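PDB 3ELG: uncharacterized periplasmic protein from Bacteroides vulgatus ATCC 8482, which is of unknown function but, made with a signal sequence, adopts a beta-lactamase-inhibitor-like, PepSY-like fold and may have a binding role in the periplasm. Local coordinates for residues K71-S75 with T76-Q80; K12-V15 with A16-E19; E99-K103 with G104-T108. All blocks are in the same frame, centred on the assembly; numbering follows the deposited sequence. Where two conformers were deposited one is given.

Contact 1 of 3, residues K71-S75 with T76-Q80; sequences KSVPS and TFIPQ
Pro74 lies flank to flank with Phe77, both side chains pointing the same way, and the proline CB comes within 3.8 Å of CD2 on the ring of Phe77. Val73 comes in at about a right angle: in one of its two conformers, its CG1 reaches CB of Phe77 at 4.0 Å. Beyond this packing the Phe77 ring meets Trp63 edge-to-face and also touches His24, Phe25 and Met20, while Val73 pairs with Thr95 of strand 95-101 through the backbone. One face of the ring carries CG2 of its own neighbour Thr76, 3.9 Å above the plane and over its centre. Ser75 and Thr76 are nonetheless exposed, on the solvent side of the turn; the Ser75 side chain is directed away from 76-80. Two backbone bonds hold the bend. Phe77 N donates to Pro74 O at 3.1 Å, nearly straight at 167°, and Ile78 N donates to Ser75 O at 3.1 Å from well above the carbonyl plane. Both span three residues, as the tight winding of a 3-10 turn demands. Pro79 then takes the N-cap position of helix 80-89. The arrangement is a proline-flanked 3-10 turn in the strand-to-helix connection of the PepSY-like, BLIP-like fold, with Phe77 buried and Ser75 and Thr76 exposed.

Contact 2 of 3, residues K12-V15 with A16-E19; sequences KLPV and AARE
The guanidinium of Arg18 turns an edge to the carbonyl oxygen of Leu13 and a face to Val15. Leu13 O lies close to the guanidinium plane and is gripped side-on by two nitrogens: NH2 donates at 2.7 Å to Leu13 O, nearly in line with the carbonyl, and NE at 3.1 Å to the same oxygen from above the carbonyl plane. Two donors on one acceptor hold the flat group against rotation. Val15 crosses the arginine at a slant, and its CG2 sits over one guanidinium face, 3.7 Å from NH2. The arginine chain reaches back because it bends at chi3 (-89°), which brings the guanidinium round toward the residues preceding the helix. The other branch of Val15, CG1, runs beside Glu19, whose CG is 4.0 Å away in one of two conformers; there the two side chains point the same way. On the inner side, Leu13 CD2 touches Ala17 CB at 4.1 Å, and the ring of Pro14 approaches the same methyl. Pro14 is the N-cap: its carbonyl oxygen takes Arg18 N at 3.2 Å, and Ala17 N more weakly, while Val15 O takes Glu19 N in the next helical bond. Arg18 thus ties the helix's first turn to the peptide ahead of the cap. The contact marks where the loop after strand 5-7 enters helix 15-24, with Leu13 and Pro14 packed on Tyr45 and Leu13 also on Val47, so that this helix start lies against strand 43-49 of the sheet.

Contact 3 of 3, residues E99-K103 with G104-T108; sequences ERNRK and GYELT
The Tyr105 ring and the Arg100 guanidinium, their planes 48° apart, both meet one water at their edges, in plane. That water accepts from Arg100 NH1 and lies 2.6 Å from Tyr105 OH. Nearer the backbone, Arg100 CB touches CD2 of the Tyr105 ring at 3.7 Å, while the extended arginine chain carries its guanidinium to Trp63, whose carbonyl oxygen binds NE and whose ring forms a cation-pi contact. On the other face of the hairpin, in one of the two Glu99 conformers, the Glu99 and Glu106 side chains run side by side, with carboxylate planes 35° apart and the two OE1 atoms 3.9 Å from each other. The Asn101 amide stands almost perpendicular to the Glu106 carboxylate; its ND2 donates to Glu99 OE2 at 2.8 Å in that conformer, and a second water bridges ND2 to Glu106 OE2. Asn101 OD1 accepts from Lys103 N at 2.8 Å, forming an Asx turn within the type I turn 101-104. Glu99 and Glu106 exchange paired backbone bonds; Asn101 and Gly104 do likewise. Gly104, with phi at 143°, takes a backbone shape hostile to a side chain. With Glu114 also near Glu106, the carboxylates may raise one another's proton affinity when Glu99 is so placed, partly offset by amide and water donors.

In the fold
All three are local contacts in series along the chain, but they serve different elements. Contact 1 is partly buried; its inner side is aromatic and apolar. It touches contact 3, where Pro79 CG packs on Tyr105 CZ at 3.6 Å and Ile78 meets Leu107, joining the approach to helix 80-89 to hairpin 95-109. Contact 3 is a surface contact, richer in charges and bridging waters. Contact 2, partly buried like contact 1, stands apart, about 20 and 21 Å from contacts 1 and 3 between centres, and introduces helix 15-24. Contacts 1 and 2 each place a proline at a helix N-cap; in contact 2 an arginine binds the carbonyl just before the cap, whereas in contact 1 Ser83 OG bonds to Pro79 O.

Contact 1 of 3, residues K71-S75 with T76-Q80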
ATOM      1  N   LYS A  71      -5.580  -9.880   5.873  1.00 22.16           N
ATOM      2  CA  LYS A  71      -6.433 -10.108   4.725  1.00 19.74           C
ATOM      3  C   LYS A  71      -5.654  -9.804   3.466  1.00 20.07           C
ATOM      4  O   LYS A  71      -4.644  -9.134   3.506  1.00 17.09           O
ATOM      5  CB  LYS A  71      -7.688  -9.248   4.796  1.00 22.24           C
ATOM      6  CG  LYS A  71      -8.579  -9.539   6.024  1.00 26.65           C
ATOM      7  CD  LYS A  71      -9.893  -8.748   5.959  1.00 34.12           C
ATOM      8  N   SER A  72      -6.211 -10.270   2.362  1.00 19.23           N
ATOM      9  CA  SER A  72      -5.615 -10.116   1.038  1.00 19.12           C
ATOM     10  C   SER A  72      -5.775  -8.691   0.523  1.00 19.08           C
ATOM     11  O   SER A  72      -6.834  -8.080   0.613  1.00 19.31           O
ATOM     12  CB  SER A  72      -6.275 -11.054   0.015  1.00 23.11           C
ATOM     13  OG  SER A  72      -6.020 -12.401   0.337  1.00 33.31           O
ATOM     14  N   VAL A  73      -4.713  -8.217  -0.108  0.50 17.57           N
ATOM     15  CA  VAL A  73      -4.754  -6.991  -0.874  0.50 16.05           C
ATOM     16  C   VAL A  73      -5.788  -7.106  -2.009  0.50 16.08           C
ATOM     17  O   VAL A  73      -5.814  -8.099  -2.751  0.50 14.50           O
ATOM     18  CB  VAL A  73      -3.344  -6.706  -1.472  0.50 13.79           C
ATOM     19  CG1 VAL A  73      -3.349  -5.491  -2.430  0.50 13.94           C
ATOM     20  CG2 VAL A  73      -2.311  -6.535  -0.338  0.50 12.74           C
ATOM     21  N   PRO A  74      -6.646  -6.091  -2.170  1.00 18.07           N
ATOM     22  CA  PRO A  74      -7.495  -6.191  -3.367  1.00 17.73           C
ATOM     23  C   PRO A  74      -6.694  -6.388  -4.662  1.00 17.05           C
ATOM     24  O   PRO A  74      -5.698  -5.715  -4.913  1.00 18.31           O
ATOM     25  CB  PRO A  74      -8.252  -4.857  -3.348  1.00 18.82           C
ATOM     26  CG  PRO A  74      -8.304  -4.471  -1.946  1.00 22.17           C
ATOM     27  CD  PRO A  74      -6.952  -4.891  -1.380  1.00 20.61           C
ATOM     28  N   SER A  75      -7.156  -7.329  -5.473  1.00 18.87           N
ATOM     29  CA  SER A  75      -6.361  -7.813  -6.608  1.00 19.79           C
ATOM     30  C   SER A  75      -6.080  -6.726  -7.650  1.00 20.19           C
ATOM     31  O   SER A  75      -5.114  -6.800  -8.406  1.00 20.87           O
ATOM     32  CB  SER A  75      -7.045  -9.025  -7.260  1.00 23.01           C
ATOM     33  OG  SER A  75      -8.249  -8.604  -7.845  1.00 28.48           O
ATOM     34  N   THR A  76      -6.899  -5.691  -7.661  1.00 19.96           N
ATOM     35  CA  THR A  76      -6.742  -4.624  -8.654  1.00 20.51           C
ATOM     36  C   THR A  76      -5.389  -3.914  -8.556  1.00 21.08           C
ATOM     37  O   THR A  76      -4.893  -3.308  -9.499  1.00 20.65           O
ATOM     38  CB  THR A  76      -7.912  -3.607  -8.557  1.00 24.23           C
ATOM     39  OG1 THR A  76      -7.863  -2.719  -9.677  1.00 26.67           O
ATOM     40  CG2 THR A  76      -7.829  -2.834  -7.259  1.00 18.47           C
ATOM     41  N   PHE A  77      -4.801  -4.004  -7.377  1.00 17.54           N
ATOM     42  CA  PHE A  77      -3.576  -3.282  -7.054  1.00 15.86           C
ATOM     43  C   PHE A  77      -2.302  -4.040  -7.502  1.00 17.08           C
ATOM     44  O   PHE A  77      -1.183  -3.492  -7.545  1.00 18.64           O
ATOM     45  CB  PHE A  77      -3.511  -3.028  -5.558  1.00 17.22           C
ATOM     46  CG  PHE A  77      -4.546  -1.995  -5.053  1.00 15.00           C
ATOM     47  CD1 PHE A  77      -4.525  -0.690  -5.516  1.00 16.87           C
ATOM     48  CD2 PHE A  77      -5.486  -2.363  -4.124  1.00 22.36           C
ATOM     49  CE1 PHE A  77      -5.461   0.222  -5.066  1.00 14.06           C
ATOM     50  CE2 PHE A  77      -6.413  -1.435  -3.649  1.00 19.42           C
ATOM     51  CZ  PHE A  77      -6.392  -0.143  -4.125  1.00 19.79           C
ATOM     52  N   ILE A  78      -2.502  -5.313  -7.802  1.00 16.69           N
ATOM     53  CA  ILE A  78      -1.399  -6.229  -8.155  1.00 14.50           C
ATOM     54  C   ILE A  78      -1.274  -6.257  -9.671  1.00 15.02           C
ATOM     55  O   ILE A  78      -2.231  -6.646 -10.396  1.00 16.24           O
ATOM     56  CB  ILE A  78      -1.588  -7.654  -7.548  1.00 15.11           C
ATOM     57  CG1 ILE A  78      -1.770  -7.550  -6.036  1.00 17.66           C
ATOM     58  CG2 ILE A  78      -0.376  -8.502  -7.889  1.00 15.72           C
ATOM     59  CD1 ILE A  78      -2.014  -8.867  -5.390  1.00 24.18           C
ATOM     60  N   PRO A  79      -0.119  -5.823 -10.213  1.00 15.70           N
ATOM     61  CA  PRO A  79      -0.004  -5.914 -11.673  1.00 18.03           C
ATOM     62  C   PRO A  79      -0.200  -7.333 -12.207  1.00 15.85           C
ATOM     63  O   PRO A  79       0.170  -8.312 -11.565  1.00 17.04           O
ATOM     64  CB  PRO A  79       1.417  -5.417 -11.957  1.00 18.56           C
ATOM     65  CG  PRO A  79       1.770  -4.586 -10.839  1.00 17.80           C
ATOM     66  CD  PRO A  79       1.035  -5.125  -9.622  1.00 14.57           C
ATOM     67  N   GLN A  80      -0.763  -7.421 -13.410  1.00 15.59           N
ATOM     68  CA  GLN A  80      -1.094  -8.739 -13.984  1.00 17.82           C
ATOM     69  C   GLN A  80       0.118  -9.695 -14.067  1.00 16.37           C
ATOM     70  O   GLN A  80       0.032 -10.879 -13.767  1.00 16.80           O
ATOM     71  CB  GLN A  80      -1.729  -8.574 -15.382  1.00 19.96           C
ATOM     72  CG  GLN A  80      -2.057  -9.908 -15.997  1.00 24.49           C
TER

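Contact 2 of 3, residues K12-V15 with A16-E19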
ATOM      1  N   LYS A  12      -8.013  16.781   4.544  1.00 19.20           N
ATOM      2  CA  LYS A  12      -6.593  17.065   4.585  1.00 18.01           C
ATOM      3  C   LYS A  12      -5.799  16.095   3.697  1.00 16.71           C
ATOM      4  O   LYS A  12      -4.624  16.325   3.420  1.00 18.76           O
ATOM      5  CB  LYS A  12      -6.043  17.017   6.021  1.00 20.57           C
ATOM      6  CG  LYS A  12      -6.663  18.063   6.933  1.00 26.03           C
ATOM      7  CD  LYS A  12      -6.338  19.428   6.393  1.00 27.52           C
ATOM      8  N   LEU A  13      -6.457  15.048   3.227  1.00 16.94           N
ATOM      9  CA  LEU A  13      -5.815  14.094   2.292  1.00 14.88           C
ATOM     10  C   LEU A  13      -5.999  14.611   0.869  1.00 16.23           C
ATOM     11  O   LEU A  13      -7.053  15.180   0.545  1.00 17.05           O
ATOM     12  CB  LEU A  13      -6.470  12.719   2.307  1.00 18.49           C
ATOM     13  CG  LEU A  13      -6.179  11.716   3.393  1.00 18.19           C
ATOM     14  CD1 LEU A  13      -7.234  10.557   3.356  1.00 16.80           C
ATOM     15  CD2 LEU A  13      -4.723  11.200   3.209  1.00 16.79           C
ATOM     16  N   PRO A  14      -5.036  14.341  -0.023  1.00 14.58           N
ATOM     17  CA  PRO A  14      -5.273  14.636  -1.451  1.00 16.00           C
ATOM     18  C   PRO A  14      -6.507  13.955  -1.931  1.00 16.06           C
ATOM     19  O   PRO A  14      -6.860  12.879  -1.454  1.00 15.00           O
ATOM     20  CB  PRO A  14      -4.034  14.064  -2.162  1.00 15.95           C
ATOM     21  CG  PRO A  14      -2.952  14.029  -1.000  1.00 16.96           C
ATOM     22  CD  PRO A  14      -3.717  13.719   0.217  1.00 16.83           C
ATOM     23  N   VAL A  15      -7.175  14.616  -2.853  1.00 16.71           N
ATOM     24  CA  VAL A  15      -8.424  14.086  -3.380  1.00 15.22           C
ATOM     25  C   VAL A  15      -8.241  12.670  -3.869  1.00 15.19           C
ATOM     26  O   VAL A  15      -9.118  11.802  -3.691  1.00 14.81           O
ATOM     27  CB  VAL A  15      -8.979  14.978  -4.475  1.00 16.53           C
ATOM     28  CG1 VAL A  15     -10.082  14.224  -5.236  1.00 20.70           C
ATOM     29  CG2 VAL A  15      -9.505  16.319  -3.833  1.00 16.38           C
ATOM     30  N   ALA A  16      -7.117  12.416  -4.516  1.00 14.74           N
ATOM     31  CA  ALA A  16      -6.911  11.088  -5.135  1.00 15.15           C
ATOM     32  C   ALA A  16      -6.878   9.973  -4.073  1.00 16.57           C
ATOM     33  O   ALA A  16      -7.306   8.840  -4.334  1.00 15.15           O
ATOM     34  CB  ALA A  16      -5.660  11.079  -5.983  1.00 18.70           C
ATOM     35  N   ALA A  17      -6.367  10.319  -2.891  1.00 13.68           N
ATOM     36  CA  ALA A  17      -6.272   9.348  -1.771  1.00 12.31           C
ATOM     37  C   ALA A  17      -7.664   9.101  -1.212  1.00 12.41           C
ATOM     38  O   ALA A  17      -8.049   7.948  -0.948  1.00 14.45           O
ATOM     39  CB  ALA A  17      -5.308   9.854  -0.664  1.00 12.12           C
ATOM     40  N   ARG A  18      -8.442  10.171  -1.118  1.00 16.04           N
ATOM     41  CA  ARG A  18      -9.814  10.064  -0.593  1.00 16.44           C
ATOM     42  C   ARG A  18     -10.626   9.183  -1.522  1.00 15.98           C
ATOM     43  O   ARG A  18     -11.381   8.321  -1.091  1.00 17.03           O
ATOM     44  CB  ARG A  18     -10.462  11.437  -0.430  1.00 17.93           C
ATOM     45  CG  ARG A  18     -10.328  12.030   0.903  1.00 23.81           C
ATOM     46  CD  ARG A  18     -11.018  13.416   0.880  1.00 20.19           C
ATOM     47  NE  ARG A  18     -10.035  14.405   0.464  1.00 20.86           N
ATOM     48  CZ  ARG A  18     -10.323  15.654   0.117  1.00 23.00           C
ATOM     49  NH1 ARG A  18     -11.588  16.052   0.056  1.00 23.26           N
ATOM     50  NH2 ARG A  18      -9.348  16.487  -0.172  1.00 23.90           N
ATOM     51  N   GLU A  19     -10.436   9.386  -2.823  0.50 13.88           N
ATOM     52  CA  GLU A  19     -11.194   8.619  -3.823  0.50 14.88           C
ATOM     53  C   GLU A  19     -10.800   7.138  -3.764  0.50 14.22           C
ATOM     54  O   GLU A  19     -11.660   6.230  -3.824  0.50 15.05           O
ATOM     55  CB  GLU A  19     -10.979   9.182  -5.231  0.50 15.42           C
ATOM     56  CG  GLU A  19     -11.593  10.567  -5.467  0.50 22.39           C
ATOM     57  CD  GLU A  19     -13.133  10.615  -5.501  0.50 24.80           C
ATOM     58  OE1 GLU A  19     -13.813   9.561  -5.445  0.50 22.30           O
ATOM     59  OE2 GLU A  19     -13.660  11.746  -5.596  0.50 24.57           O
TER

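Contact 3 of 3, residues E99-K103 with G104-T108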
ATOM      1  N   GLU A  99       3.810  -2.937  -1.547  0.50 14.02           N
ATOM      2  CA  GLU A  99       4.485  -1.637  -1.625  0.50 13.99           C
ATOM      3  C   GLU A  99       5.107  -1.452  -2.993  0.50 14.88           C
ATOM      4  O   GLU A  99       5.725  -2.356  -3.542  0.50 14.14           O
ATOM      5  CB  GLU A  99       5.598  -1.445  -0.572  0.50 18.55           C
ATOM      6  CG  GLU A  99       6.243  -0.048  -0.715  0.50 19.57           C
ATOM      7  CD  GLU A  99       7.674   0.117  -0.150  0.50 29.02           C
ATOM      8  OE1 GLU A  99       7.884  -0.099   1.060  0.50 29.97           O
ATOM      9  OE2 GLU A  99       8.577   0.526  -0.919  0.50 25.57           O
ATOM     10  N   ARG A 100       4.980  -0.241  -3.496  1.00 13.49           N
ATOM     11  CA  ARG A 100       5.543   0.124  -4.800  1.00 14.68           C
ATOM     12  C   ARG A 100       6.414   1.361  -4.644  1.00 17.94           C
ATOM     13  O   ARG A 100       6.140   2.280  -3.844  1.00 16.40           O
ATOM     14  CB  ARG A 100       4.494   0.233  -5.913  1.00 14.91           C
ATOM     15  CG  ARG A 100       3.619   1.383  -5.768  1.00 16.55           C
ATOM     16  CD  ARG A 100       2.676   1.519  -6.940  1.00 16.99           C
ATOM     17  NE  ARG A 100       1.832   2.634  -6.642  1.00 15.81           N
ATOM     18  CZ  ARG A 100       0.886   3.134  -7.406  1.00 18.98           C
ATOM     19  NH1 ARG A 100       0.584   2.580  -8.568  1.00 26.14           N
ATOM     20  NH2 ARG A 100       0.228   4.194  -6.992  1.00 20.35           N
ATOM     21  N   ASN A 101       7.509   1.321  -5.368  1.00 14.50           N
ATOM     22  CA  ASN A 101       8.406   2.435  -5.384  1.00 17.85           C
ATOM     23  C   ASN A 101       9.089   2.530  -6.745  1.00 16.84           C
ATOM     24  O   ASN A 101       8.780   1.818  -7.683  1.00 17.05           O
ATOM     25  CB  ASN A 101       9.400   2.291  -4.239  1.00 17.98           C
ATOM     26  CG  ASN A 101      10.193   1.020  -4.318  1.00 19.52           C
ATOM     27  OD1 ASN A 101      10.835   0.746  -5.324  1.00 21.69           O
ATOM     28  ND2 ASN A 101      10.117   0.205  -3.258  1.00 27.42           N
ATOM     29  N   ARG A 102      10.035   3.453  -6.869  1.00 18.56           N
ATOM     30  CA  ARG A 102      10.634   3.689  -8.173  1.00 19.95           C
ATOM     31  C   ARG A 102      11.399   2.475  -8.712  1.00 20.00           C
ATOM     32  O   ARG A 102      11.744   2.404  -9.902  1.00 23.37           O
ATOM     33  CB  ARG A 102      11.546   4.926  -8.111  1.00 19.99           C
ATOM     34  CG  ARG A 102      12.705   4.846  -7.130  1.00 21.48           C
ATOM     35  CD  ARG A 102      13.372   6.195  -6.980  1.00 26.19           C
ATOM     36  NE  ARG A 102      13.981   6.580  -8.242  1.00 26.69           N
ATOM     37  CZ  ARG A 102      15.211   6.249  -8.611  1.00 31.30           C
ATOM     38  NH1 ARG A 102      15.992   5.543  -7.795  1.00 29.83           N
ATOM     39  NH2 ARG A 102      15.658   6.645  -9.795  1.00 28.52           N
ATOM     40  N   LYS A 103      11.727   1.559  -7.820  1.00 18.29           N
ATOM     41  CA  LYS A 103      12.499   0.359  -8.180  1.00 19.87           C
ATOM     42  C   LYS A 103      11.628  -0.871  -8.415  1.00 20.41           C
ATOM     43  O   LYS A 103      12.094  -1.874  -8.925  1.00 20.05           O
ATOM     44  CB  LYS A 103      13.560   0.041  -7.124  1.00 23.68           C
ATOM     45  CG  LYS A 103      14.493   1.217  -6.873  1.00 29.87           C
ATOM     46  CD  LYS A 103      15.939   0.805  -6.884  1.00 33.85           C
ATOM     47  CE  LYS A 103      16.819   2.004  -7.142  1.00 38.74           C
ATOM     48  NZ  LYS A 103      18.057   1.652  -7.883  1.00 45.02           N
ATOM     49  N   GLY A 104      10.358  -0.778  -8.063  1.00 15.71           N
ATOM     50  CA  GLY A 104       9.447  -1.896  -8.294  1.00 16.83           C
ATOM     51  C   GLY A 104       8.417  -2.122  -7.235  1.00 16.11           C
ATOM     52  O   GLY A 104       7.915  -1.180  -6.618  1.00 15.49           O
ATOM     53  N   TYR A 105       8.156  -3.412  -7.001  1.00 13.68           N
ATOM     54  CA  TYR A 105       7.080  -3.884  -6.113  1.00 13.89           C
ATOM     55  C   TYR A 105       7.591  -4.896  -5.081  1.00 16.22           C
ATOM     56  O   TYR A 105       8.517  -5.685  -5.326  1.00 15.84           O
ATOM     57  CB  TYR A 105       5.983  -4.522  -6.937  1.00 14.24           C
ATOM     58  CG  TYR A 105       5.338  -3.640  -7.964  1.00 13.15           C
ATOM     59  CD1 TYR A 105       5.892  -3.475  -9.229  1.00 18.85           C
ATOM     60  CD2 TYR A 105       4.167  -2.979  -7.670  1.00 15.65           C
ATOM     61  CE1 TYR A 105       5.285  -2.675 -10.174  1.00 16.86           C
ATOM     62  CE2 TYR A 105       3.561  -2.185  -8.604  1.00 17.17           C
ATOM     63  CZ  TYR A 105       4.131  -2.013  -9.848  1.00 15.92           C
ATOM     64  OH  TYR A 105       3.461  -1.231 -10.757  1.00 21.07           O
ATOM     65  N   GLU A 106       7.004  -4.814  -3.904  1.00 12.98           N
ATOM     66  CA  GLU A 106       7.314  -5.788  -2.866  1.00 13.43           C
ATOM     67  C   GLU A 106       6.007  -6.295  -2.318  1.00 13.01           C
ATOM     68  O   GLU A 106       5.157  -5.499  -1.831  1.00 14.13           O
ATOM     69  CB  GLU A 106       8.088  -5.136  -1.736  1.00 17.00           C
ATOM     70  CG  GLU A 106       9.380  -4.436  -2.197  1.00 21.67           C
ATOM     71  CD  GLU A 106      10.094  -3.676  -1.062  1.00 35.83           C
ATOM     72  OE1 GLU A 106       9.523  -3.478   0.035  1.00 31.25           O
ATOM     73  OE2 GLU A 106      11.245  -3.284  -1.290  1.00 31.26           O
ATOM     74  N   LEU A 107       5.780  -7.583  -2.509  1.00 12.08           N
ATOM     75  CA  LEU A 107       4.588  -8.225  -1.986  1.00 13.02           C
ATOM     76  C   LEU A 107       4.903  -9.073  -0.785  1.00 14.95           C
ATOM     77  O   LEU A 107       5.754  -9.924  -0.827  1.00 14.73           O
ATOM     78  CB  LEU A 107       3.943  -9.106  -3.030  1.00 11.88           C
ATOM     79  CG  LEU A 107       3.183  -8.415  -4.193  1.00 12.71           C
ATOM     80  CD1 LEU A 107       4.007  -7.529  -5.102  1.00 15.42           C
ATOM     81  CD2 LEU A 107       2.392  -9.433  -4.976  1.00 16.85           C
ATOM     82  N   THR A 108       4.178  -8.827   0.306  1.00 14.34           N
ATOM     83  CA  THR A 108       4.403  -9.552   1.546  1.00 15.70           C
ATOM     84  C   THR A 108       3.289 -10.545   1.789  1.00 17.62           C
ATOM     85  O   THR A 108       2.090 -10.234   1.733  1.00 15.87           O
ATOM     86  CB  THR A 108       4.537  -8.639   2.769  1.00 17.17           C
ATOM     87  OG1 THR A 108       5.515  -7.640   2.505  1.00 17.79           O
ATOM     88  CG2 THR A 108       4.975  -9.473   3.981  1.00 18.46           C
TER
HETATM   89  O   HOH W   1       1.274   0.032 -10.005  1.00 19.48           O
HETATM   90  O   HOH W   2      11.578  -2.649  -3.924  1.00 40.47           O